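Local coordinates for hypothetical protein PP-LUZ7_gp033 (Pseudomonas phage LUZ7, PDB 3PF6) that is of unknown function but forms a small, mainly helical two-chain assembly and belongs to a family of uncharacterised proteins, at residues 19-22 with 23-26. Sequence-based numbering, arbitrary orientation.
Sequences HPST and KDAL
Ser21 N-caps helix 22-32, its OG accepting a hydrogen bond from Asp24 N (3.1 Å), while Ser21 O accepts from Ala25 N, the first i to i+4 bond of the helix. With chi1 at 62°, Ser21 OG lies between its own backbone N and carbonyl carbon, on the side of the Asp24 amide. The place of OG is less sure, because the model sets it too close to Asp24 OD2. The backbone bonds from Ala25 N to Ser21 O and from Leu26 N to Thr22 O are both 3.0 Å long.

The tightly packed side faces helix 38-58 of the same chain and the second subunit. Leu26 rests on Phe41, Leu45 and Met46 of that helix, and Ala25 and Leu26 both meet Tyr48 of the second subunit. The buried Thr22 turns its OG1 to a hydrogen bond with Val8 O of that subunit. The solvent side carries Lys23, its extended chain leading away from 19-22, and Pro20, whose ring crosses the Asp24 side chain at about a right angle, Pro20 CD lying 3.8 Å from Asp24 CB.

Between these sides, His19 folds back against the helix start, its backbone N hydrogen-bonded to Thr51 OG1 of the second subunit. With His19 CG anti to the carbonyl carbon (chi1 -62°), the imidazole takes Asp24 O over one ring face. The methyl carbon Ala25 CB also touches the ring, and Ala25 CA lies oblique to it, 3.7 Å from His19 CD2.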
ATOM      1  N   HIS A  19      -0.460  11.742  -0.763  1.00  8.94           N
ATOM      2  CA  HIS A  19      -1.807  12.268  -0.542  1.00 10.06           C
ATOM      3  C   HIS A  19      -1.948  12.882   0.831  1.00 11.28           C
ATOM      4  O   HIS A  19      -1.100  12.666   1.693  1.00 11.56           O
ATOM      5  CB  HIS A  19      -2.796  11.155  -0.759  1.00  9.62           C
ATOM      6  CG  HIS A  19      -2.770  10.632  -2.150  1.00 10.32           C
ATOM      7  ND1 HIS A  19      -3.247  11.363  -3.208  1.00 10.91           N
ATOM      8  CD2 HIS A  19      -2.257   9.491  -2.666  1.00 10.43           C
ATOM      9  CE1 HIS A  19      -3.037  10.677  -4.327  1.00 11.62           C
ATOM     10  NE2 HIS A  19      -2.472   9.526  -4.019  1.00 10.06           N
ATOM     11  N   PRO A  20      -3.014  13.650   1.039  1.00 11.99           N
ATOM     12  CA  PRO A  20      -3.196  14.326   2.302  1.00 12.57           C
ATOM     13  C   PRO A  20      -3.446  13.368   3.485  1.00 13.05           C
ATOM     14  O   PRO A  20      -3.181  13.714   4.646  1.00 14.13           O
ATOM     15  CB  PRO A  20      -4.434  15.193   2.046  1.00 13.37           C
ATOM     16  CG  PRO A  20      -4.607  15.300   0.629  1.00 14.01           C
ATOM     17  CD  PRO A  20      -4.007  14.081   0.032  1.00 11.80           C
ATOM     18  N   SER A  21      -3.964  12.191   3.191  1.00 11.96           N
ATOM     19  CA  SER A  21      -4.347  11.232   4.238  1.00 12.83           C
ATOM     20  C   SER A  21      -4.403   9.862   3.663  1.00 11.94           C
ATOM     21  O   SER A  21      -4.526   9.675   2.446  1.00 10.87           O
ATOM     22  CB  SER A  21      -5.710  11.570   4.837  1.00 14.99           C
ATOM     23  OG  SER A  21      -6.741  11.502   3.888  1.00 20.32           O
ATOM     24  N   THR A  22      -4.381   8.868   4.549  1.00 12.95           N
ATOM     25  CA  THR A  22      -4.535   7.506   4.072  1.00 12.01           C
ATOM     26  C   THR A  22      -5.935   7.314   3.475  1.00 11.84           C
ATOM     27  O   THR A  22      -6.119   6.526   2.538  1.00 11.82           O
ATOM     28  CB  THR A  22      -4.209   6.479   5.171  1.00 12.79           C
ATOM     29  OG1 THR A  22      -4.942   6.810   6.350  1.00 15.39           O
ATOM     30  CG2 THR A  22      -2.693   6.482   5.462  1.00 14.64           C
ATOM     31  N   LYS A  23      -6.917   8.045   3.984  1.00 13.36           N
ATOM     32  CA  LYS A  23      -8.227   8.069   3.345  1.00 13.22           C
ATOM     33  C   LYS A  23      -8.171   8.421   1.871  1.00 12.25           C
ATOM     34  O   LYS A  23      -8.698   7.707   1.008  1.00 12.70           O
ATOM     35  CB  LYS A  23      -9.148   9.039   4.093  1.00 14.71           C
ATOM     36  CG  LYS A  23     -10.532   9.080   3.557  1.00 16.89           C
ATOM     37  CD  LYS A  23     -11.439   9.998   4.385  1.00 22.50           C
ATOM     38  CE  LYS A  23     -12.792  10.210   3.676  1.00 23.95           C
ATOM     39  NZ  LYS A  23     -13.777  10.979   4.487  1.00 30.78           N
ATOM     40  N   ASP A  24      -7.525   9.545   1.578  1.00 12.46           N
ATOM     41  CA  ASP A  24      -7.363  10.039   0.212  1.00 12.56           C
ATOM     42  C   ASP A  24      -6.582   9.048  -0.650  1.00 10.00           C
ATOM     43  O   ASP A  24      -6.884   8.854  -1.825  1.00 11.17           O
ATOM     44  CB  ASP A  24      -6.613  11.386   0.218  1.00 12.68           C
ATOM     45  CG  ASP A  24      -7.406  12.505   0.880  1.00 18.68           C
ATOM     46  OD1 ASP A  24      -8.016  13.303   0.175  1.00 22.84           O
ATOM     47  OD2 ASP A  24      -7.452  12.546   2.127  1.00 24.51           O
ATOM     48  N   ALA A  25      -5.537   8.438  -0.065  1.00  9.74           N
ATOM     49  CA  ALA A  25      -4.706   7.480  -0.801  1.00  9.27           C
ATOM     50  C   ALA A  25      -5.536   6.264  -1.210  1.00  9.19           C
ATOM     51  O   ALA A  25      -5.378   5.705  -2.296  1.00 10.97           O
ATOM     52  CB  ALA A  25      -3.501   7.039   0.072  1.00  9.02           C
ATOM     53  N   LEU A  26      -6.442   5.833  -0.325  1.00  9.12           N
ATOM     54  CA  LEU A  26      -7.344   4.743  -0.665  1.00  8.97           C
ATOM     55  C   LEU A  26      -8.324   5.132  -1.764  1.00 10.09           C
ATOM     56  O   LEU A  26      -8.508   4.394  -2.733  1.00 10.78           O
ATOM     57  CB  LEU A  26      -8.105   4.236   0.576  1.00  9.78           C
ATOM     58  CG  LEU A  26      -7.246   3.507   1.613  1.00  9.19           C
ATOM     59  CD1 LEU A  26      -8.065   3.328   2.891  1.00 12.59           C
ATOM     60  CD2 LEU A  26      -6.695   2.180   1.064  1.00 12.29           C
TER